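Local structure of xylanase and alpha-amylase inhibitor protein (Scadoxus multiflorus, 3MU7) at residues F34-G39 / A78-L83; H97-L102 / E109-G114; N199-W204 / P240-S245; P218-A223 / D259-F264. The protein inhibits xylanase and alpha-amylase, and is a TIM-barrel protein belonging to the glycosyl hydrolase family 18. All blocks are in the same frame, centred on the assembly; numbering follows the deposited sequence.

All four contacts belong to one TIM barrel of the glycosyl hydrolase 18 family. Contacts 1 and 2 come first along the chain, one after the other, and are linked by helix 86-101: the 78-83 loop leads into it, and residues 97-102 lie on its later part. Their centres are about 17 Å apart. Contacts 3 and 4 belong to the later part of the barrel; their segments alternate along the chain, and their centres lie about 23 Å from each other. Contact 3 joins helices 195-207 and 231-242, and contact 4 ties the loop between strand 213-218 and helix 231-242 to helix 256-262. Contact 3 lies across the chain's centre from contacts 1 and 2, so the contacts are spread round the closed barrel.

Contact 1: F34-G39 / A78-L83; sequences FLNTFG and AGPYSL
Phe38 and Tyr81 face each other across a single beta bridge, their CA atoms 4.8 Å apart. Two backbone hydrogen bonds mark it: Ser82 N gives to Phe38 O over 3.1 Å, with an N-H...O angle of 156°, while Phe38 N to Pro80 O is longer and weak. CA-H...O contacts reinforce the pairing, among them Gly39 CA to Ser82 O at 3.2 Å. A side chain on Gly39 would run into that same carbonyl oxygen.

Among the aromatic contacts, Tyr81 CB sits over the centre of the Phe38 ring, 3.6 Å from its centroid and only 13° off the normal, a CH-pi contact. Phe38 CG lies between the backbone N and the carbonyl carbon (chi1 55°), which carries the ring across to Tyr81. The two rings themselves meet obliquely, and Leu83 CD1 touches Phe38 CD1 at 3.9 Å. Asn36 O comes in the plane of the Tyr81 ring, at its edge, 3.4 Å from CD2.

Water extends the polar contacts: one molecule accepts from Asn36 ND2 and donates to Ala78 O, and a second donates to Phe38 O while bonded to Ser82 OG.

Thus the end of barrel strand 29-37, where Asn36 and Thr37 form a classic bulge opposite Ala45, meets the loop following strand 69-76. Tyr81 OH bonds Gly76 O and Glu126 N, its ring stacks on His127, and Tyr133 of helix 133-144 packs against Phe38, Tyr81 and Leu83.

Contact 2: H97-L102 / E109-G114; sequences HKNFLL and ESRPFG
The guanidinium of Arg111 presents its end to Leu102 O and one face to Asn99 O. NH1 and NH2 both donate to Leu102 O, NH1 at 3.0 Å, and that oxygen lies in the guanidinium plane. Asn99 O sits 3.5 Å above the centre of the group. Bends at chi2 and chi3 (-64° and -57°) fold the chain back, although its first bond leads away from the helix. NE donates to Gly114 O, and NH1 forms a salt bridge with Glu109 OE1, meeting the carboxylate from above its plane. A leucine in place of Arg111 would probably leave Leu102 O and Gly114 O without these donors and Glu109 without its charged mate.

Asn99 turns its carbonyl to the loop: OD1 accepts from Arg111 N at 2.8 Å, the donor tilted from the amide plane. Its ND2 is taken up by Tyr95 O and by a water that also accepts from Ser110 N.

This is the C-terminal part of barrel helix 86-101, which has a wider pi-type turn at 97-101, held by the loop running on to strand 120-125. Arg111 to Gly114 form a type I turn that brings Phe113 round.

There Phe100 directs its edge at the face of Phe113, a T-shaped pair with planes at 72° and centroids 5.1 Å apart. Pro112 CB touches Phe100 CZ at 3.8 Å, the two side chains crossing at about a right angle. A water joins Asn99 O, Phe113 N and Gly114 O.

Contact 3: N199-W204 / P240-S245; sequences NAWKEW and PNAQDS
Trp201 and Ala242 mark the nearest approach of the two backbones, their CA atoms 7.7 Å apart, a separation bridged chiefly by the indole while the chain after Ala242 bends through a type I turn to Ser245.

The Trp201 ring does most of the touching. With CG anti to the backbone N (chi1 162°), the indole reaches from helix 195-207 toward the second segment. Ala242 CB lies above one face, 3.7 Å from the plane and shifted toward the rim, and it is 4.0 Å from Trp201 CZ2. Ala242 CA comes closer still, 3.6 Å from Trp201 NE1, and Ser245 CB meets Trp201 CZ2 at 3.9 Å.

A water bridges the segments. Lying in the indole plane at its edge, it accepts from Trp201 NE1 at 2.9 Å and donates to Asn241 O at 2.8 Å, and this linkage satisfies the indole nitrogen. A leucine instead of Trp201 would probably leave that water without its donor and open a gap beside Ala242 and Ser245.

Ser245 touches the indole through CB, while its OG bonds Lys247 N. Packing of this kind joins adjacent helices on the outside of a TIM barrel: Trp201 fills the space between helices 195-207 and 231-242 and also rests on Val213 and Leu215 of strand 213-218 and on Phe248 of strand 248-254, against which Ala242 packs as well.

Contact 4: P218-A223 / D259-F264; sequences PAHPDA and DTVSQF
The His220 imidazole meets Ser262 CB at its edge, near the ring plane, with CD2 3.9 Å from that carbon; Val261 CG1 approaches the same CD2 obliquely. Pro221 CD lies over one face of this ring, and Asp222 N donates in its plane to His220 ND1 at 3.0 Å and an almost straight 171°, which fixes the imidazole's rotation. Over one face of the Phe264 ring lies Pro218 O, 3.9 Å from CE1.

Ser262 OG donates to Ala219 O over 2.7 Å, the donor tilted 34° from the carbonyl plane. Ser262 OG in turn accepts from Phe264 N at 3.1 Å, forming an ST turn. The OG position between the backbone N and carbonyl carbon (chi1 72°) lets one hydroxyl serve both the loop and the turn between the two helices, where Gln263 takes a positive phi and stands at the N-cap of helix 264-269.

Ala219 supplies the apolar part: its CB packs against Asp259, 3.6 Å from Asp259 N and 3.9 Å from Asp259 CB. The Asp259 carboxylate is directed elsewhere, with OD2 bonded to Tyr27 OH and Ser265 OG.

The contact joins the loop leaving barrel strand 213-218 to the junction of helices 256-262 and 264-269. Ala219 is backbone-bonded to Trp254 at the end of strand 248-254, Phe264 packs on Leu253 of that strand and on Pro231 and Val234 of helix 231-242, and His220 meets Trp258 of helix 256-262.

Contact 1: F34-G39 / A78-L83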
loop_
_atom_site.group_PDB
_atom_site.type_symbol
_atom_site.label_atom_id
_atom_site.label_comp_id
_atom_site.label_asym_id
_atom_site.label_seq_id
_atom_site.Cartn_x
_atom_site.Cartn_y
_atom_site.Cartn_z
ATOM N N PHE A 34 -8.714 1.318 4.941
ATOM C CA PHE A 34 -8.274 -0.079 5.078
ATOM C C PHE A 34 -9.461 -0.991 5.321
ATOM O O PHE A 34 -10.464 -0.583 5.930
ATOM C CB PHE A 34 -7.347 -0.241 6.295
ATOM C CG PHE A 34 -6.046 0.473 6.147
ATOM C CD1 PHE A 34 -4.988 -0.124 5.473
ATOM C CD2 PHE A 34 -5.894 1.764 6.639
ATOM C CE1 PHE A 34 -3.790 0.555 5.298
ATOM C CE2 PHE A 34 -4.707 2.453 6.462
ATOM C CZ PHE A 34 -3.653 1.851 5.788
ATOM N N LEU A 35 -9.345 -2.239 4.877
ATOM C CA LEU A 35 -10.181 -3.303 5.422
ATOM C C LEU A 35 -9.476 -3.722 6.708
ATOM O O LEU A 35 -8.556 -4.552 6.689
ATOM C CB LEU A 35 -10.307 -4.472 4.447
ATOM C CG LEU A 35 -11.373 -5.499 4.845
ATOM C CD1 LEU A 35 -12.756 -5.040 4.402
ATOM C CD2 LEU A 35 -11.070 -6.875 4.272
ATOM N N ASN A 36 -9.879 -3.101 7.814
ATOM C CA ASN A 36 -9.159 -3.235 9.074
ATOM C C ASN A 36 -9.791 -4.208 10.064
ATOM O O ASN A 36 -9.310 -4.342 11.193
ATOM C CB ASN A 36 -9.000 -1.864 9.732
ATOM C CG ASN A 36 -10.272 -1.393 10.395
ATOM O OD1 ASN A 36 -11.376 -1.739 9.970
ATOM N ND2 ASN A 36 -10.125 -0.609 11.461
ATOM N N THR A 37 -10.857 -4.872 9.631
ATOM C CA THR A 37 -11.596 -5.800 10.473
ATOM C C THR A 37 -11.834 -7.076 9.692
ATOM O O THR A 37 -12.459 -7.054 8.633
ATOM C CB THR A 37 -12.948 -5.194 10.888
ATOM O OG1 THR A 37 -12.725 -3.930 11.518
ATOM C CG2 THR A 37 -13.687 -6.112 11.851
ATOM N N PHE A 38 -11.299 -8.175 10.215
ATOM C CA PHE A 38 -11.530 -9.512 9.680
ATOM C C PHE A 38 -10.927 -10.542 10.612
ATOM O O PHE A 38 -10.129 -10.206 11.476
ATOM C CB PHE A 38 -10.965 -9.685 8.254
ATOM C CG PHE A 38 -9.500 -9.343 8.108
ATOM C CD1 PHE A 38 -8.504 -10.239 8.497
ATOM C CD2 PHE A 38 -9.120 -8.132 7.547
ATOM C CE1 PHE A 38 -7.148 -9.921 8.337
ATOM C CE2 PHE A 38 -7.772 -7.813 7.379
ATOM C CZ PHE A 38 -6.787 -8.706 7.774
ATOM N N GLY A 39 -11.320 -11.797 10.415
ATOM C CA GLY A 39 -10.763 -12.915 11.157
ATOM C C GLY A 39 -11.362 -13.087 12.533
ATOM O O GLY A 39 -11.992 -12.173 13.076
ATOM N N ALA A 78 -3.509 -0.119 12.779
ATOM C CA ALA A 78 -4.121 -0.820 13.900
ATOM C C ALA A 78 -5.520 -1.270 13.497
ATOM O O ALA A 78 -6.035 -0.882 12.449
ATOM C CB ALA A 78 -4.167 0.079 15.136
ATOM N N GLY A 79 -6.137 -2.101 14.324
ATOM C CA GLY A 79 -7.489 -2.546 14.051
ATOM C C GLY A 79 -7.670 -3.984 14.463
ATOM O O GLY A 79 -6.687 -4.705 14.656
ATOM N N PRO A 80 -8.930 -4.419 14.598
ATOM C CA PRO A 80 -9.236 -5.768 15.035
ATOM C C PRO A 80 -9.195 -6.712 13.842
ATOM O O PRO A 80 -10.230 -7.195 13.369
ATOM C CB PRO A 80 -10.653 -5.631 15.591
ATOM C CG PRO A 80 -11.262 -4.561 14.773
ATOM C CD PRO A 80 -10.156 -3.631 14.359
ATOM N N TYR A 81 -7.995 -6.926 13.324
ATOM C CA TYR A 81 -7.820 -7.883 12.259
ATOM C C TYR A 81 -6.833 -8.943 12.686
ATOM O O TYR A 81 -5.846 -8.654 13.366
ATOM C CB TYR A 81 -7.403 -7.206 10.947
ATOM C CG TYR A 81 -6.081 -6.473 10.953
ATOM C CD1 TYR A 81 -4.888 -7.142 10.669
ATOM C CD2 TYR A 81 -6.028 -5.102 11.194
ATOM C CE1 TYR A 81 -3.676 -6.469 10.645
ATOM C CE2 TYR A 81 -4.818 -4.415 11.178
ATOM C CZ TYR A 81 -3.641 -5.106 10.899
ATOM O OH TYR A 81 -2.439 -4.437 10.861
ATOM N N SER A 82 -7.126 -10.175 12.302
ATOM C CA SER A 82 -6.246 -11.297 12.564
ATOM C C SER A 82 -6.586 -12.375 11.567
ATOM O O SER A 82 -7.634 -12.337 10.926
ATOM C CB SER A 82 -6.424 -11.815 13.993
ATOM O OG SER A 82 -7.723 -12.325 14.183
ATOM N N LEU A 83 -5.690 -13.340 11.440
ATOM C CA LEU A 83 -5.844 -14.366 10.450
ATOM C C LEU A 83 -5.188 -15.631 10.963
ATOM O O LEU A 83 -4.281 -16.183 10.338
ATOM C CB LEU A 83 -5.212 -13.895 9.139
ATOM C CG LEU A 83 -5.885 -14.510 7.921
ATOM C CD1 LEU A 83 -7.198 -13.817 7.600
ATOM C CD2 LEU A 83 -4.939 -14.472 6.744
HETATM O O HOH W 1 -7.983 0.774 12.600
HETATM O O HOH W 2 -9.587 -10.483 14.399
#

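Contact 2: H97-L102 / E109-G114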
loop_
_atom_site.group_PDB
_atom_site.type_symbol
_atom_site.label_atom_id
_atom_site.label_comp_id
_atom_site.label_asym_id
_atom_site.label_seq_id
_atom_site.Cartn_x
_atom_site.Cartn_y
_atom_site.Cartn_z
ATOM N N HIS A 97 -11.806 -11.586 -3.461
ATOM C CA HIS A 97 -11.922 -11.936 -4.871
ATOM C C HIS A 97 -13.290 -11.640 -5.446
ATOM O O HIS A 97 -13.384 -10.985 -6.471
ATOM C CB HIS A 97 -11.568 -13.411 -5.050
ATOM C CG HIS A 97 -11.325 -13.797 -6.469
ATOM N ND1 HIS A 97 -11.853 -14.938 -6.993
ATOM C CD2 HIS A 97 -10.562 -13.247 -7.432
ATOM C CE1 HIS A 97 -11.456 -15.055 -8.236
ATOM N NE2 HIS A 97 -10.710 -14.028 -8.547
ATOM N N LYS A 98 -14.306 -12.114 -4.762
ATOM C CA LYS A 98 -15.673 -11.954 -5.251
ATOM C C LYS A 98 -16.133 -10.504 -5.236
ATOM O O LYS A 98 -16.843 -10.064 -6.138
ATOM C CB LYS A 98 -16.643 -12.799 -4.425
ATOM C CG LYS A 98 -16.536 -14.294 -4.673
ATOM C CD LYS A 98 -17.650 -15.035 -3.952
ATOM C CE LYS A 98 -17.680 -16.508 -4.328
ATOM N NZ LYS A 98 -18.850 -17.209 -3.726
ATOM N N ASN A 99 -15.734 -9.756 -4.213
ATOM C CA ASN A 99 -16.282 -8.417 -4.014
ATOM C C ASN A 99 -15.498 -7.271 -4.628
ATOM O O ASN A 99 -16.079 -6.218 -4.907
ATOM C CB ASN A 99 -16.520 -8.156 -2.538
ATOM C CG ASN A 99 -17.729 -8.884 -2.028
ATOM O OD1 ASN A 99 -18.857 -8.528 -2.366
ATOM N ND2 ASN A 99 -17.511 -9.919 -1.223
ATOM N N PHE A 100 -14.198 -7.468 -4.837
ATOM C CA PHE A 100 -13.315 -6.388 -5.273
ATOM C C PHE A 100 -12.516 -6.710 -6.524
ATOM O O PHE A 100 -12.125 -5.794 -7.236
ATOM C CB PHE A 100 -12.338 -5.991 -4.153
ATOM C CG PHE A 100 -13.006 -5.484 -2.903
ATOM C CD1 PHE A 100 -13.426 -4.158 -2.801
ATOM C CD2 PHE A 100 -13.196 -6.330 -1.815
ATOM C CE1 PHE A 100 -14.041 -3.692 -1.632
ATOM C CE2 PHE A 100 -13.802 -5.874 -0.651
ATOM C CZ PHE A 100 -14.224 -4.553 -0.559
ATOM N N LEU A 101 -12.245 -7.984 -6.790
ATOM C CA LEU A 101 -11.298 -8.330 -7.854
ATOM C C LEU A 101 -11.941 -8.916 -9.100
ATOM O O LEU A 101 -11.268 -9.139 -10.108
ATOM C CB LEU A 101 -10.208 -9.254 -7.305
ATOM C CG LEU A 101 -9.399 -8.682 -6.133
ATOM C CD1 LEU A 101 -8.521 -9.754 -5.514
ATOM C CD2 LEU A 101 -8.556 -7.479 -6.560
ATOM N N LEU A 102 -13.244 -9.154 -9.014
ATOM C CA LEU A 102 -14.034 -9.662 -10.126
ATOM C C LEU A 102 -15.219 -8.737 -10.350
ATOM O O LEU A 102 -15.651 -8.062 -9.418
ATOM C CB LEU A 102 -14.560 -11.061 -9.803
ATOM C CG LEU A 102 -13.567 -12.216 -9.724
ATOM C CD1 LEU A 102 -14.292 -13.446 -9.206
ATOM C CD2 LEU A 102 -12.934 -12.499 -11.078
ATOM N N GLU A 109 -23.513 -10.857 -3.295
ATOM C CA GLU A 109 -22.265 -10.154 -2.961
ATOM C C GLU A 109 -22.540 -8.786 -2.341
ATOM O O GLU A 109 -23.440 -8.077 -2.794
ATOM C CB GLU A 109 -21.381 -9.994 -4.199
ATOM C CG GLU A 109 -20.902 -11.313 -4.793
ATOM C CD GLU A 109 -20.271 -11.164 -6.170
ATOM O OE1 GLU A 109 -20.332 -10.048 -6.743
ATOM O OE2 GLU A 109 -19.715 -12.167 -6.659
ATOM N N SER A 110 -21.763 -8.415 -1.311
ATOM C CA SER A 110 -21.934 -7.112 -0.660
ATOM C C SER A 110 -21.438 -5.926 -1.542
ATOM O O SER A 110 -21.964 -4.817 -1.421
ATOM C CB SER A 110 -21.280 -7.095 0.724
ATOM O OG SER A 110 -19.884 -7.309 0.623
ATOM N N ARG A 111 -20.452 -6.188 -2.443
ATOM C CA ARG A 111 -19.911 -5.139 -3.310
ATOM C C ARG A 111 -19.728 -3.775 -2.578
ATOM O O ARG A 111 -20.372 -2.785 -2.914
ATOM C CB ARG A 111 -20.783 -4.908 -4.554
ATOM C CG ARG A 111 -21.209 -6.161 -5.309
ATOM C CD ARG A 111 -20.025 -6.916 -5.913
ATOM N NE ARG A 111 -19.200 -6.102 -6.822
ATOM C CZ ARG A 111 -18.267 -6.622 -7.617
ATOM N NH1 ARG A 111 -18.033 -7.924 -7.614
ATOM N NH2 ARG A 111 -17.567 -5.813 -8.418
ATOM N N PRO A 112 -18.837 -3.754 -1.606
ATOM C CA PRO A 112 -18.632 -2.482 -0.895
ATOM C C PRO A 112 -18.400 -1.289 -1.772
ATOM O O PRO A 112 -18.899 -0.204 -1.475
ATOM C CB PRO A 112 -17.602 -2.856 0.161
ATOM C CG PRO A 112 -18.054 -4.235 0.539
ATOM C CD PRO A 112 -18.796 -4.835 -0.606
ATOM N N PHE A 113 -17.624 -1.460 -2.845
ATOM C CA PHE A 113 -17.346 -0.363 -3.779
ATOM C C PHE A 113 -18.160 -0.520 -5.062
ATOM O O PHE A 113 -17.738 -0.091 -6.144
ATOM C CB PHE A 113 -15.851 -0.312 -4.110
ATOM C CG PHE A 113 -14.929 -0.082 -2.957
ATOM C CD1 PHE A 113 -15.395 0.454 -1.748
ATOM C CD2 PHE A 113 -13.585 -0.427 -3.069
ATOM C CE1 PHE A 113 -14.505 0.651 -0.679
ATOM C CE2 PHE A 113 -12.704 -0.245 -2.004
ATOM C CZ PHE A 113 -13.162 0.302 -0.804
ATOM N N GLY A 114 -19.331 -1.146 -4.945
ATOM C CA GLY A 114 -20.182 -1.323 -6.111
ATOM C C GLY A 114 -19.551 -2.191 -7.183
ATOM O O GLY A 114 -18.848 -3.143 -6.896
HETATM O O HOH W 3 -16.954 -3.636 -4.672
HETATM O O HOH W 4 -20.067 -10.673 0.114
#

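Contact 3: N199-W204 / P240-S245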
loop_
_atom_site.group_PDB
_atom_site.type_symbol
_atom_site.label_atom_id
_atom_site.label_comp_id
_atom_site.label_asym_id
_atom_site.label_seq_id
_atom_site.Cartn_x
_atom_site.Cartn_y
_atom_site.Cartn_z
ATOM N N ASN A 199 21.461 2.045 4.565
ATOM C CA ASN A 199 21.802 0.662 4.906
ATOM C C ASN A 199 20.585 -0.259 4.806
ATOM O O ASN A 199 20.672 -1.343 4.238
ATOM C CB ASN A 199 22.426 0.571 6.303
ATOM C CG ASN A 199 23.840 1.124 6.353
ATOM O OD1 ASN A 199 24.531 1.203 5.338
ATOM N ND2 ASN A 199 24.278 1.503 7.547
ATOM N N ALA A 200 19.451 0.188 5.339
ATOM C CA ALA A 200 18.206 -0.578 5.255
ATOM C C ALA A 200 17.729 -0.721 3.803
ATOM O O ALA A 200 17.358 -1.815 3.372
ATOM C CB ALA A 200 17.132 0.057 6.125
ATOM N N TRP A 201 17.764 0.369 3.041
ATOM C CA TRP A 201 17.425 0.289 1.622
ATOM C C TRP A 201 18.290 -0.730 0.888
ATOM O O TRP A 201 17.780 -1.518 0.096
ATOM C CB TRP A 201 17.557 1.644 0.920
ATOM C CG TRP A 201 17.635 1.471 -0.579
ATOM C CD1 TRP A 201 18.754 1.562 -1.362
ATOM C CD2 TRP A 201 16.565 1.110 -1.458
ATOM N NE1 TRP A 201 18.441 1.298 -2.672
ATOM C CE2 TRP A 201 17.102 1.020 -2.761
ATOM C CE3 TRP A 201 15.199 0.860 -1.270
ATOM C CZ2 TRP A 201 16.319 0.698 -3.875
ATOM C CZ3 TRP A 201 14.421 0.537 -2.376
ATOM C CH2 TRP A 201 14.984 0.463 -3.661
ATOM N N LYS A 202 19.593 -0.730 1.139
ATOM C CA LYS A 202 20.497 -1.649 0.458
ATOM C C LYS A 202 20.100 -3.081 0.721
ATOM O O LYS A 202 20.070 -3.889 -0.160
ATOM C CB LYS A 202 21.983 -1.399 0.854
ATOM C CG LYS A 202 22.618 -0.189 0.191
ATOM C CD LYS A 202 24.061 0.106 0.676
ATOM C CE LYS A 202 24.263 1.613 0.805
ATOM N NZ LYS A 202 25.399 1.997 0.117
ATOM N N GLU A 203 19.776 -3.351 1.978
ATOM C CA GLU A 203 19.357 -4.698 2.320
ATOM C C GLU A 203 18.037 -5.102 1.650
ATOM O O GLU A 203 17.937 -6.191 1.083
ATOM C CB GLU A 203 19.278 -4.921 3.829
ATOM C CG GLU A 203 18.973 -6.375 4.120
ATOM C CD GLU A 203 19.217 -6.812 5.542
ATOM O OE1 GLU A 203 19.169 -5.986 6.474
ATOM O OE2 GLU A 203 19.441 -8.021 5.712
ATOM N N TRP A 204 17.032 -4.230 1.727
ATOM C CA TRP A 204 15.737 -4.506 1.097
ATOM C C TRP A 204 15.876 -4.708 -0.406
ATOM O O TRP A 204 15.335 -5.665 -0.963
ATOM C CB TRP A 204 14.728 -3.400 1.406
ATOM C CG TRP A 204 14.136 -3.530 2.770
ATOM C CD1 TRP A 204 14.528 -2.885 3.908
ATOM C CD2 TRP A 204 13.049 -4.374 3.141
ATOM N NE1 TRP A 204 13.750 -3.277 4.970
ATOM C CE2 TRP A 204 12.831 -4.193 4.525
ATOM C CE3 TRP A 204 12.238 -5.275 2.438
ATOM C CZ2 TRP A 204 11.830 -4.876 5.217
ATOM C CZ3 TRP A 204 11.252 -5.950 3.122
ATOM C CH2 TRP A 204 11.054 -5.749 4.502
ATOM N N PRO A 240 20.049 8.871 -6.206
ATOM C CA PRO A 240 21.204 8.387 -6.982
ATOM C C PRO A 240 21.556 6.939 -6.622
ATOM O O PRO A 240 21.721 6.188 -7.503
ATOM C CB PRO A 240 22.330 9.368 -6.594
ATOM C CG PRO A 240 21.590 10.633 -6.246
ATOM C CD PRO A 240 20.362 10.125 -5.500
ATOM N N ASN A 241 21.596 6.584 -5.369
ATOM C CA ASN A 241 21.896 5.183 -5.019
ATOM C C ASN A 241 20.690 4.262 -5.312
ATOM O O ASN A 241 20.864 3.250 -5.877
ATOM C CB ASN A 241 22.327 5.100 -3.574
ATOM C CG ASN A 241 23.098 3.848 -3.254
ATOM O OD1 ASN A 241 23.175 2.978 -4.049
ATOM N ND2 ASN A 241 23.805 3.859 -2.136
ATOM N N ALA A 242 19.494 4.670 -4.938
ATOM C CA ALA A 242 18.325 3.839 -5.191
ATOM C C ALA A 242 18.150 3.498 -6.645
ATOM O O ALA A 242 17.831 2.415 -6.977
ATOM C CB ALA A 242 17.074 4.521 -4.659
ATOM N N GLN A 243 18.348 4.463 -7.515
ATOM C CA GLN A 243 18.214 4.250 -8.959
ATOM C C GLN A 243 19.239 3.270 -9.535
ATOM O O GLN A 243 19.070 2.793 -10.658
ATOM C CB GLN A 243 18.256 5.585 -9.712
ATOM C CG GLN A 243 16.943 6.347 -9.653
ATOM C CD GLN A 243 17.084 7.834 -9.939
ATOM O OE1 GLN A 243 18.103 8.294 -10.459
ATOM N NE2 GLN A 243 16.051 8.593 -9.598
ATOM N N ASP A 244 20.283 2.965 -8.767
ATOM C CA ASP A 244 21.276 1.966 -9.171
ATOM C C ASP A 244 20.767 0.528 -8.974
ATOM O O ASP A 244 21.405 -0.433 -9.423
ATOM C CB ASP A 244 22.596 2.177 -8.423
ATOM C CG ASP A 244 23.750 1.420 -9.054
ATOM O OD1 ASP A 244 23.996 1.602 -10.269
ATOM O OD2 ASP A 244 24.413 0.644 -8.335
ATOM N N SER A 245 19.627 0.380 -8.302
ATOM C CA SER A 245 19.013 -0.930 -8.129
ATOM C C SER A 245 18.039 -1.259 -9.248
ATOM O O SER A 245 17.181 -0.449 -9.610
ATOM C CB SER A 245 18.287 -1.021 -6.791
ATOM O OG SER A 245 17.546 -2.232 -6.723
HETATM O O HOH W 5 20.464 0.754 -4.631
#

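Contact 4: P218-A223 / D259-F264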
loop_
_atom_site.group_PDB
_atom_site.type_symbol
_atom_site.label_atom_id
_atom_site.label_comp_id
_atom_site.label_asym_id
_atom_site.label_seq_id
_atom_site.Cartn_x
_atom_site.Cartn_y
_atom_site.Cartn_z
ATOM N N PRO A 218 6.987 9.567 4.949
ATOM C CA PRO A 218 5.882 10.439 5.358
ATOM C C PRO A 218 5.827 11.688 4.490
ATOM O O PRO A 218 6.865 12.237 4.119
ATOM C CB PRO A 218 6.237 10.828 6.800
ATOM C CG PRO A 218 7.379 9.954 7.204
ATOM C CD PRO A 218 8.071 9.539 5.948
ATOM N N ALA A 219 4.621 12.153 4.182
ATOM C CA ALA A 219 4.449 13.312 3.309
ATOM C C ALA A 219 4.581 14.651 4.042
ATOM O O ALA A 219 4.668 15.698 3.399
ATOM C CB ALA A 219 3.119 13.227 2.565
ATOM N N HIS A 220 4.612 14.611 5.371
ATOM C CA HIS A 220 4.630 15.813 6.209
ATOM C C HIS A 220 5.157 15.379 7.569
ATOM O O HIS A 220 4.945 14.232 7.958
ATOM C CB HIS A 220 3.196 16.345 6.349
ATOM C CG HIS A 220 3.088 17.673 7.034
ATOM N ND1 HIS A 220 3.143 17.813 8.405
ATOM C CD2 HIS A 220 2.882 18.914 6.536
ATOM C CE1 HIS A 220 2.996 19.089 8.719
ATOM N NE2 HIS A 220 2.837 19.777 7.603
ATOM N N PRO A 221 5.828 16.288 8.314
ATOM C CA PRO A 221 6.298 15.926 9.662
ATOM C C PRO A 221 5.220 15.376 10.611
ATOM O O PRO A 221 5.518 14.531 11.461
ATOM C CB PRO A 221 6.849 17.248 10.210
ATOM C CG PRO A 221 7.254 18.015 9.027
ATOM C CD PRO A 221 6.371 17.589 7.876
ATOM N N ASP A 222 3.985 15.848 10.460
ATOM C CA ASP A 222 2.882 15.420 11.316
ATOM C C ASP A 222 2.302 14.067 10.903
ATOM O O ASP A 222 1.499 13.506 11.635
ATOM C CB ASP A 222 1.745 16.450 11.286
ATOM C CG ASP A 222 1.976 17.643 12.209
ATOM O OD1 ASP A 222 2.576 17.483 13.302
ATOM O OD2 ASP A 222 1.486 18.744 11.863
ATOM N N ALA A 223 2.679 13.569 9.723
ATOM C CA ALA A 223 2.082 12.348 9.172
ATOM C C ALA A 223 2.589 11.067 9.830
ATOM O O ALA A 223 1.956 10.020 9.712
ATOM C CB ALA A 223 2.303 12.286 7.665
ATOM N N ASP A 259 -0.077 14.821 1.925
ATOM C CA ASP A 259 0.551 15.251 0.675
ATOM C C ASP A 259 -0.202 16.433 0.058
ATOM O O ASP A 259 0.401 17.312 -0.560
ATOM C CB ASP A 259 0.614 14.077 -0.302
ATOM C CG ASP A 259 1.604 14.293 -1.429
ATOM O OD1 ASP A 259 2.584 15.044 -1.265
ATOM O OD2 ASP A 259 1.404 13.674 -2.484
ATOM N N THR A 260 -1.520 16.468 0.238
ATOM C CA THR A 260 -2.326 17.600 -0.224
ATOM C C THR A 260 -1.869 18.894 0.456
ATOM O O THR A 260 -1.753 19.928 -0.210
ATOM C CB THR A 260 -3.821 17.361 0.052
ATOM O OG1 THR A 260 -4.254 16.166 -0.613
ATOM C CG2 THR A 260 -4.685 18.529 -0.424
ATOM N N VAL A 261 -1.612 18.813 1.762
ATOM C CA VAL A 261 -1.139 19.927 2.600
ATOM C C VAL A 261 0.289 20.345 2.223
ATOM O O VAL A 261 0.583 21.527 2.001
ATOM C CB VAL A 261 -1.162 19.523 4.120
ATOM C CG1 VAL A 261 -0.538 20.604 5.011
ATOM C CG2 VAL A 261 -2.576 19.176 4.584
ATOM N N SER A 262 1.181 19.365 2.153
ATOM C CA SER A 262 2.611 19.631 2.066
ATOM C C SER A 262 3.132 19.832 0.656
ATOM O O SER A 262 4.197 20.414 0.477
ATOM C CB SER A 262 3.366 18.471 2.689
ATOM O OG SER A 262 3.290 17.345 1.830
ATOM N N GLN A 263 2.424 19.356 -0.331
ATOM C CA GLN A 263 2.859 19.287 -1.720
ATOM C C GLN A 263 4.184 18.557 -1.928
ATOM O O GLN A 263 4.906 18.856 -2.811
ATOM C CB GLN A 263 2.868 20.696 -2.363
ATOM C CG GLN A 263 1.500 21.281 -2.398
ATOM C CD GLN A 263 1.421 22.494 -3.290
ATOM O OE1 GLN A 263 1.737 22.473 -4.443
ATOM N NE2 GLN A 263 0.975 23.527 -2.741
ATOM N N PHE A 264 4.437 17.570 -1.057
ATOM C CA PHE A 264 5.644 16.744 -1.113
ATOM C C PHE A 264 5.847 16.124 -2.492
ATOM O O PHE A 264 6.928 16.251 -3.080
ATOM C CB PHE A 264 5.559 15.650 -0.046
ATOM C CG PHE A 264 6.861 14.938 0.227
ATOM C CD1 PHE A 264 7.602 15.240 1.360
ATOM C CD2 PHE A 264 7.320 13.933 -0.617
ATOM C CE1 PHE A 264 8.783 14.571 1.636
ATOM C CE2 PHE A 264 8.504 13.264 -0.347
ATOM C CZ PHE A 264 9.236 13.590 0.781
#